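Local coordinates for protein alpha-glucosidase (Bacteroides thetaiotaomicron, PDB 5XFM) that acts as a bifunctional beta-L-arabinopyranosidase and alpha-galactosidase of glycoside hydrolase family 97, at residues D512-N524 against L570-V583. The protein carries 1 engineered substitution. Numbering follows the deposited sequence.
Sequences DVFQLATTVLLQN and LARRQGDTWYLAAV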
ATOM      1  N   ASP A 512     -24.917   0.867  -3.564  1.00 29.19           N
ATOM      2  CA  ASP A 512     -24.556  -0.516  -3.301  1.00 26.46           C
ATOM      3  C   ASP A 512     -23.592  -1.029  -4.363  1.00 27.08           C
ATOM      4  O   ASP A 512     -22.607  -1.698  -4.046  1.00 25.37           O
ATOM      5  CB  ASP A 512     -25.801  -1.407  -3.253  1.00 31.57           C
ATOM      6  CG  ASP A 512     -26.730  -1.058  -2.106  1.00 30.33           C
ATOM      7  OD1 ASP A 512     -26.376  -0.170  -1.305  1.00 33.74           O
ATOM      8  OD2 ASP A 512     -27.810  -1.682  -2.001  1.00 29.93           O
ATOM      9  N   VAL A 513     -23.863  -0.699  -5.619  1.00 25.76           N
ATOM     10  CA  VAL A 513     -23.026  -1.182  -6.710  1.00 31.27           C
ATOM     11  C   VAL A 513     -21.643  -0.531  -6.632  1.00 24.80           C
ATOM     12  O   VAL A 513     -20.638  -1.172  -6.938  1.00 26.73           O
ATOM     13  CB  VAL A 513     -23.674  -0.924  -8.086  1.00 27.00           C
ATOM     14  CG1 VAL A 513     -22.739  -1.351  -9.199  1.00 26.77           C
ATOM     15  CG2 VAL A 513     -24.967  -1.713  -8.202  1.00 26.07           C
ATOM     16  N   PHE A 514     -21.592   0.726  -6.197  1.00 26.25           N
ATOM     17  CA  PHE A 514     -20.321   1.370  -5.853  1.00 25.59           C
ATOM     18  C   PHE A 514     -19.530   0.494  -4.880  1.00 23.31           C
ATOM     19  O   PHE A 514     -18.352   0.206  -5.093  1.00 27.31           O
ATOM     20  CB  PHE A 514     -20.561   2.759  -5.247  1.00 20.44           C
ATOM     21  CG  PHE A 514     -19.299   3.476  -4.827  1.00 22.60           C
ATOM     22  CD1 PHE A 514     -18.663   3.165  -3.630  1.00 20.41           C
ATOM     23  CD2 PHE A 514     -18.766   4.485  -5.618  1.00 22.74           C
ATOM     24  CE1 PHE A 514     -17.508   3.819  -3.249  1.00 20.95           C
ATOM     25  CE2 PHE A 514     -17.610   5.151  -5.237  1.00 22.41           C
ATOM     26  CZ  PHE A 514     -16.979   4.815  -4.053  1.00 22.59           C
ATOM     27  N   GLN A 515     -20.189   0.099  -3.799  1.00 25.26           N
ATOM     28  CA  GLN A 515     -19.567  -0.727  -2.770  1.00 26.93           C
ATOM     29  C   GLN A 515     -19.070  -2.062  -3.299  1.00 22.41           C
ATOM     30  O   GLN A 515     -17.997  -2.518  -2.911  1.00 28.70           O
ATOM     31  CB  GLN A 515     -20.538  -0.957  -1.605  1.00 23.39           C
ATOM     32  CG  GLN A 515     -20.929   0.315  -0.883  1.00 27.21           C
ATOM     33  CD  GLN A 515     -19.728   0.946  -0.191  1.00 30.44           C
ATOM     34  OE1 GLN A 515     -18.949   0.258   0.471  1.00 26.02           O
ATOM     35  NE2 GLN A 515     -19.578   2.257  -0.337  1.00 22.56           N
ATOM     36  N   LEU A 516     -19.886  -2.716  -4.123  1.00 22.63           N
ATOM     37  CA  LEU A 516     -19.521  -3.988  -4.733  1.00 24.44           C
ATOM     38  C   LEU A 516     -18.277  -3.808  -5.626  1.00 28.45           C
ATOM     39  O   LEU A 516     -17.329  -4.597  -5.565  1.00 22.54           O
ATOM     40  CB  LEU A 516     -20.707  -4.557  -5.524  1.00 25.12           C
ATOM     41  CG  LEU A 516     -22.013  -4.806  -4.741  1.00 28.69           C
ATOM     42  CD1 LEU A 516     -23.070  -5.468  -5.613  1.00 31.40           C
ATOM     43  CD2 LEU A 516     -21.805  -5.621  -3.465  1.00 20.38           C
ATOM     44  N   ALA A 517     -18.289  -2.747  -6.428  1.00 18.50           N
ATOM     45  CA  ALA A 517     -17.170  -2.383  -7.290  1.00 24.04           C
ATOM     46  C   ALA A 517     -15.901  -2.173  -6.478  1.00 26.10           C
ATOM     47  O   ALA A 517     -14.794  -2.466  -6.935  1.00 23.56           O
ATOM     48  CB  ALA A 517     -17.498  -1.124  -8.083  1.00 23.03           C
ATOM     49  N   THR A 518     -16.075  -1.651  -5.270  1.00 24.00           N
ATOM     50  CA  THR A 518     -14.956  -1.373  -4.380  1.00 30.10           C
ATOM     51  C   THR A 518     -14.238  -2.654  -3.907  1.00 26.56           C
ATOM     52  O   THR A 518     -13.058  -2.620  -3.556  1.00 22.90           O
ATOM     53  CB  THR A 518     -15.469  -0.538  -3.168  1.00 29.03           C
ATOM     54  OG1 THR A 518     -15.418   0.855  -3.498  1.00 32.52           O
ATOM     55  CG2 THR A 518     -14.662  -0.779  -1.905  1.00 37.62           C
ATOM     56  N   THR A 519     -14.921  -3.794  -3.947  1.00 24.09           N
ATOM     57  CA  THR A 519     -14.267  -5.060  -3.605  1.00 23.49           C
ATOM     58  C   THR A 519     -13.269  -5.483  -4.685  1.00 28.86           C
ATOM     59  O   THR A 519     -12.345  -6.263  -4.435  1.00 26.64           O
ATOM     60  CB  THR A 519     -15.297  -6.198  -3.367  1.00 29.36           C
ATOM     61  OG1 THR A 519     -15.961  -6.534  -4.594  1.00 26.21           O
ATOM     62  CG2 THR A 519     -16.326  -5.772  -2.318  1.00 29.70           C
ATOM     63  N   VAL A 520     -13.455  -4.958  -5.888  1.00 26.02           N
ATOM     64  CA  VAL A 520     -12.543  -5.237  -6.980  1.00 26.28           C
ATOM     65  C   VAL A 520     -11.489  -4.135  -7.096  1.00 30.25           C
ATOM     66  O   VAL A 520     -10.322  -4.401  -7.394  1.00 29.64           O
ATOM     67  CB  VAL A 520     -13.309  -5.394  -8.303  1.00 26.20           C
ATOM     68  CG1 VAL A 520     -12.348  -5.630  -9.448  1.00 27.42           C
ATOM     69  CG2 VAL A 520     -14.291  -6.549  -8.196  1.00 26.07           C
ATOM     70  N   LEU A 521     -11.904  -2.896  -6.859  1.00 24.18           N
ATOM     71  CA  LEU A 521     -10.991  -1.763  -6.943  1.00 23.92           C
ATOM     72  C   LEU A 521      -9.869  -1.816  -5.904  1.00 27.93           C
ATOM     73  O   LEU A 521      -8.714  -1.560  -6.231  1.00 25.32           O
ATOM     74  CB  LEU A 521     -11.759  -0.452  -6.789  1.00 21.01           C
ATOM     75  CG  LEU A 521     -12.716  -0.136  -7.939  1.00 24.53           C
ATOM     76  CD1 LEU A 521     -13.496   1.142  -7.660  1.00 26.63           C
ATOM     77  CD2 LEU A 521     -11.966  -0.043  -9.255  1.00 28.84           C
ATOM     78  N   LEU A 522     -10.209  -2.150  -4.662  1.00 26.18           N
ATOM     79  CA  LEU A 522      -9.238  -2.114  -3.567  1.00 26.02           C
ATOM     80  C   LEU A 522      -8.732  -3.518  -3.207  1.00 26.15           C
ATOM     81  O   LEU A 522      -9.499  -4.358  -2.731  1.00 25.17           O
ATOM     82  CB  LEU A 522      -9.863  -1.440  -2.334  1.00 23.72           C
ATOM     83  CG  LEU A 522     -10.599  -0.113  -2.573  1.00 23.98           C
ATOM     84  CD1 LEU A 522     -11.055   0.530  -1.266  1.00 25.94           C
ATOM     85  CD2 LEU A 522      -9.741   0.861  -3.373  1.00 21.98           C
ATOM     86  N   GLN A 523      -7.430  -3.743  -3.384  1.00 20.44           N
ATOM     87  CA  GLN A 523      -6.832  -5.076  -3.255  1.00 15.20           C
ATOM     88  C   GLN A 523      -6.169  -5.343  -1.895  1.00 19.57           C
ATOM     89  O   GLN A 523      -5.409  -4.515  -1.376  1.00 13.70           O
ATOM     90  CB  GLN A 523      -5.808  -5.285  -4.385  1.00 24.29           C
ATOM     91  CG  GLN A 523      -4.994  -6.568  -4.306  1.00 15.79           C
ATOM     92  CD  GLN A 523      -3.714  -6.375  -3.505  1.00 23.32           C
ATOM     93  OE1 GLN A 523      -3.059  -5.334  -3.604  1.00 22.69           O
ATOM     94  NE2 GLN A 523      -3.360  -7.372  -2.700  1.00 19.40           N
ATOM     95  N   ASN A 524      -6.493  -6.499  -1.320  1.00 18.11           N
ATOM     96  CA  ASN A 524      -5.815  -7.036  -0.136  1.00 18.95           C
ATOM     97  C   ASN A 524      -6.129  -8.532  -0.025  1.00 25.87           C
ATOM     98  O   ASN A 524      -7.284  -8.933  -0.183  1.00 26.15           O
ATOM     99  CB  ASN A 524      -6.238  -6.289   1.133  1.00 20.86           C
ATOM    100  CG  ASN A 524      -5.273  -6.508   2.296  1.00 20.99           C
ATOM    101  OD1 ASN A 524      -5.421  -7.450   3.075  1.00 24.30           O
ATOM    102  ND2 ASN A 524      -4.277  -5.640   2.407  1.00 16.66           N
ATOM    103  N   LEU A 570     -11.029  -0.203 -13.754  1.00 26.33           N
ATOM    104  CA  LEU A 570      -9.994  -1.226 -13.912  1.00 32.34           C
ATOM    105  C   LEU A 570     -10.562  -2.642 -13.973  1.00 31.91           C
ATOM    106  O   LEU A 570     -11.627  -2.929 -13.418  1.00 25.04           O
ATOM    107  CB  LEU A 570      -8.934  -1.124 -12.809  1.00 29.92           C
ATOM    108  CG  LEU A 570      -9.218  -1.274 -11.320  1.00 28.19           C
ATOM    109  CD1 LEU A 570      -9.249  -2.736 -10.865  1.00 30.64           C
ATOM    110  CD2 LEU A 570      -8.150  -0.509 -10.569  1.00 26.68           C
ATOM    111  N   ALA A 571      -9.838  -3.517 -14.668  1.00 29.45           N
ATOM    112  CA  ALA A 571     -10.200  -4.922 -14.763  1.00 29.19           C
ATOM    113  C   ALA A 571      -9.151  -5.810 -14.109  1.00 32.34           C
ATOM    114  O   ALA A 571      -7.947  -5.621 -14.305  1.00 30.65           O
ATOM    115  CB  ALA A 571     -10.400  -5.323 -16.214  1.00 30.39           C
ATOM    116  N   ARG A 572      -9.628  -6.776 -13.330  1.00 32.58           N
ATOM    117  CA  ARG A 572      -8.782  -7.748 -12.648  1.00 31.73           C
ATOM    118  C   ARG A 572      -9.225  -9.167 -12.992  1.00 32.38           C
ATOM    119  O   ARG A 572     -10.419  -9.456 -13.051  1.00 30.26           O
ATOM    120  CB  ARG A 572      -8.822  -7.537 -11.130  1.00 33.46           C
ATOM    121  CG  ARG A 572      -8.022  -6.347 -10.641  1.00 30.70           C
ATOM    122  CD  ARG A 572      -8.094  -6.188  -9.123  1.00 28.13           C
ATOM    123  NE  ARG A 572      -6.853  -5.619  -8.602  1.00 35.20           N
ATOM    124  CZ  ARG A 572      -6.737  -4.409  -8.067  1.00 25.18           C
ATOM    125  NH1 ARG A 572      -7.787  -3.609  -7.985  1.00 32.14           N
ATOM    126  NH2 ARG A 572      -5.559  -3.991  -7.630  1.00 38.02           N
ATOM    127  N   ARG A 573      -8.252 -10.041 -13.221  1.00 29.80           N
ATOM    128  CA  ARG A 573      -8.525 -11.417 -13.607  1.00 31.67           C
ATOM    129  C   ARG A 573      -8.204 -12.393 -12.485  1.00 32.75           C
ATOM    130  O   ARG A 573      -7.193 -12.244 -11.796  1.00 30.36           O
ATOM    131  CB  ARG A 573      -7.723 -11.793 -14.862  1.00 31.48           C
ATOM    132  CG  ARG A 573      -7.868 -13.251 -15.290  1.00 32.00           C
ATOM    133  CD  ARG A 573      -7.172 -13.526 -16.616  1.00 31.67           C
ATOM    134  NE  ARG A 573      -5.723 -13.352 -16.549  1.00 32.47           N
ATOM    135  CZ  ARG A 573      -4.873 -14.289 -16.139  1.00 33.53           C
ATOM    136  NH1 ARG A 573      -5.322 -15.482 -15.774  1.00 31.04           N
ATOM    137  NH2 ARG A 573      -3.569 -14.042 -16.110  1.00 28.92           N
ATOM    138  N   GLN A 574      -9.098 -13.357 -12.267  1.00 34.41           N
ATOM    139  CA  GLN A 574      -8.770 -14.510 -11.433  1.00 31.07           C
ATOM    140  C   GLN A 574      -9.061 -15.780 -12.213  1.00 37.49           C
ATOM    141  O   GLN A 574     -10.211 -16.036 -12.594  1.00 33.85           O
ATOM    142  CB  GLN A 574      -9.552 -14.553 -10.128  1.00 34.19           C
ATOM    143  CG  GLN A 574      -9.236 -15.841  -9.365  1.00 39.49           C
ATOM    144  CD  GLN A 574     -10.020 -15.982  -8.088  1.00 48.58           C
ATOM    145  OE1 GLN A 574     -11.222 -16.235  -8.123  1.00 54.78           O
ATOM    146  NE2 GLN A 574      -9.355 -15.790  -6.949  1.00 51.16           N
ATOM    147  N   GLY A 575      -8.022 -16.575 -12.443  1.00 36.09           N
ATOM    148  CA  GLY A 575      -8.149 -17.737 -13.294  1.00 27.90           C
ATOM    149  C   GLY A 575      -8.528 -17.291 -14.687  1.00 32.58           C
ATOM    150  O   GLY A 575      -7.802 -16.538 -15.330  1.00 29.93           O
ATOM    151  N   ASP A 576      -9.697 -17.721 -15.139  1.00 38.86           N
ATOM    152  CA  ASP A 576     -10.162 -17.359 -16.464  1.00 37.75           C
ATOM    153  C   ASP A 576     -11.282 -16.322 -16.383  1.00 41.52           C
ATOM    154  O   ASP A 576     -11.820 -15.899 -17.407  1.00 47.90           O
ATOM    155  CB  ASP A 576     -10.650 -18.614 -17.190  1.00 43.98           C
ATOM    156  CG  ASP A 576      -9.531 -19.350 -17.899  1.00 48.54           C
ATOM    157  OD1 ASP A 576      -8.581 -18.691 -18.364  1.00 44.83           O
ATOM    158  OD2 ASP A 576      -9.590 -20.597 -17.963  1.00 61.40           O
ATOM    159  N   THR A 577     -11.608 -15.894 -15.165  1.00 34.47           N
ATOM    160  CA  THR A 577     -12.714 -14.954 -14.958  1.00 35.78           C
ATOM    161  C   THR A 577     -12.263 -13.499 -14.865  1.00 33.20           C
ATOM    162  O   THR A 577     -11.424 -13.151 -14.026  1.00 35.32           O
ATOM    163  CB  THR A 577     -13.500 -15.286 -13.677  1.00 31.50           C
ATOM    164  OG1 THR A 577     -13.709 -16.699 -13.592  1.00 32.69           O
ATOM    165  CG2 THR A 577     -14.841 -14.572 -13.684  1.00 35.42           C
ATOM    166  N   TRP A 578     -12.850 -12.647 -15.699  1.00 27.86           N
ATOM    167  CA  TRP A 578     -12.539 -11.220 -15.668  1.00 30.25           C
ATOM    168  C   TRP A 578     -13.607 -10.412 -14.942  1.00 36.56           C
ATOM    169  O   TRP A 578     -14.816 -10.617 -15.136  1.00 33.50           O
ATOM    170  CB  TRP A 578     -12.352 -10.662 -17.085  1.00 33.67           C
ATOM    171  CG  TRP A 578     -10.961 -10.838 -17.635  1.00 34.38           C
ATOM    172  CD1 TRP A 578     -10.537 -11.794 -18.511  1.00 39.24           C
ATOM    173  CD2 TRP A 578      -9.811 -10.030 -17.339  1.00 33.17           C
ATOM    174  NE1 TRP A 578      -9.196 -11.633 -18.779  1.00 34.39           N
ATOM    175  CE2 TRP A 578      -8.728 -10.558 -18.070  1.00 35.32           C
ATOM    176  CE3 TRP A 578      -9.593  -8.914 -16.524  1.00 30.62           C
ATOM    177  CZ2 TRP A 578      -7.450 -10.007 -18.014  1.00 36.14           C
ATOM    178  CZ3 TRP A 578      -8.325  -8.372 -16.467  1.00 32.37           C
ATOM    179  CH2 TRP A 578      -7.270  -8.916 -17.210  1.00 37.78           C
ATOM    180  N   TYR A 579     -13.126  -9.507 -14.090  1.00 35.12           N
ATOM    181  CA  TYR A 579     -13.955  -8.580 -13.331  1.00 33.68           C
ATOM    182  C   TYR A 579     -13.601  -7.134 -13.684  1.00 35.57           C
ATOM    183  O   TYR A 579     -12.504  -6.673 -13.381  1.00 38.10           O
ATOM    184  CB  TYR A 579     -13.764  -8.787 -11.824  1.00 31.53           C
ATOM    185  CG  TYR A 579     -14.099 -10.164 -11.281  1.00 30.71           C
ATOM    186  CD1 TYR A 579     -13.256 -11.248 -11.497  1.00 30.57           C
ATOM    187  CD2 TYR A 579     -15.236 -10.365 -10.503  1.00 34.26           C
ATOM    188  CE1 TYR A 579     -13.554 -12.503 -10.983  1.00 32.83           C
ATOM    189  CE2 TYR A 579     -15.541 -11.612  -9.986  1.00 29.43           C
ATOM    190  CZ  TYR A 579     -14.698 -12.675 -10.229  1.00 32.91           C
ATOM    191  OH  TYR A 579     -15.001 -13.913  -9.715  1.00 38.02           O
ATOM    192  N   LEU A 580     -14.520  -6.410 -14.309  1.00 33.34           N
ATOM    193  CA  LEU A 580     -14.314  -4.984 -14.529  1.00 33.06           C
ATOM    194  C   LEU A 580     -15.116  -4.180 -13.509  1.00 32.47           C
ATOM    195  O   LEU A 580     -16.296  -4.434 -13.282  1.00 28.31           O
ATOM    196  CB  LEU A 580     -14.696  -4.575 -15.953  1.00 31.53           C
ATOM    197  CG  LEU A 580     -14.400  -3.101 -16.249  1.00 30.44           C
ATOM    198  CD1 LEU A 580     -13.684  -2.954 -17.569  1.00 36.57           C
ATOM    199  CD2 LEU A 580     -15.675  -2.278 -16.245  1.00 34.21           C
ATOM    200  N   ALA A 581     -14.458  -3.216 -12.882  1.00 34.03           N
ATOM    201  CA  ALA A 581     -15.107  -2.386 -11.885  1.00 28.04           C
ATOM    202  C   ALA A 581     -14.829  -0.923 -12.174  1.00 27.72           C
ATOM    203  O   ALA A 581     -13.704  -0.548 -12.532  1.00 22.26           O
ATOM    204  CB  ALA A 581     -14.637  -2.758 -10.490  1.00 30.04           C
ATOM    205  N   ALA A 582     -15.867  -0.104 -12.047  1.00 26.03           N
ATOM    206  CA  ALA A 582     -15.713   1.330 -12.258  1.00 27.65           C
ATOM    207  C   ALA A 582     -16.541   2.119 -11.265  1.00 28.30           C
ATOM    208  O   ALA A 582     -17.648   1.710 -10.921  1.00 32.64           O
ATOM    209  CB  ALA A 582     -16.093   1.705 -13.684  1.00 28.94           C
ATOM    210  N   VAL A 583     -15.998   3.233 -10.778  1.00 25.91           N
ATOM    211  CA  VAL A 583     -16.797   4.160  -9.975  1.00 23.70           C
ATOM    212  C   VAL A 583     -16.549   5.617 -10.357  1.00 24.19           C
ATOM    213  O   VAL A 583     -15.493   5.970 -10.924  1.00 24.78           O
ATOM    214  CB  VAL A 583     -16.534   4.020  -8.452  1.00 26.53           C
ATOM    215  CG1 VAL A 583     -16.897   2.624  -7.948  1.00 24.93           C
ATOM    216  CG2 VAL A 583     -15.094   4.386  -8.118  1.00 23.86           C
TER
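F514 opens the contact: its ring crosses V583 at about a right angle, CD2 lying 3.5 Å from V583 CG1. One turn on, A517 brings the helix nearest the sheet. Two small residues meet here, A517 CB and A581 CB at 4.1 Å, consistent with the close approach of the two axes, 7.4 Å where the helix passes over strand 577-583. V520 follows, its CB against A581 CB; CG1, set anti to the backbone N (chi1 178°), reaches on toward the CB of Y579. L521 starts out away from the strands, but its two methyls turn back and divide the work: CD1 packs on V583 CG2 at 3.6 Å, CD2 on L570 CG at 3.7 Å.

The helix ends here, and R572 takes over its last carbonyls. NH1 donates to V520 O at 2.7 Å, in that carbonyl's plane, and to L521 O at 2.9 Å, this time from well above the plane. Both bonds are bent (131° and 137°), the two oxygens lying tilted from the guanidinium plane, so one nitrogen grips two successive carbonyls, and the positive charge probably suits the negative end of the helix dipole. Q523 CB lies over one face of the guanidinium, offset toward its rim, 3.5 Å from R572 NH2, while W554 makes a cation-pi contact with R572.

This is an interdomain joint: the helix belongs to the catalytic TIM-barrel region and leads into barrel strand 526-528, whereas the hairpin belongs to the C-terminal antiparallel sheet. Helix 470-474 lies against F514 and T518, helix 541-549 against L516 and T519, and strand 556-563 pairs with the hairpin along 567-574.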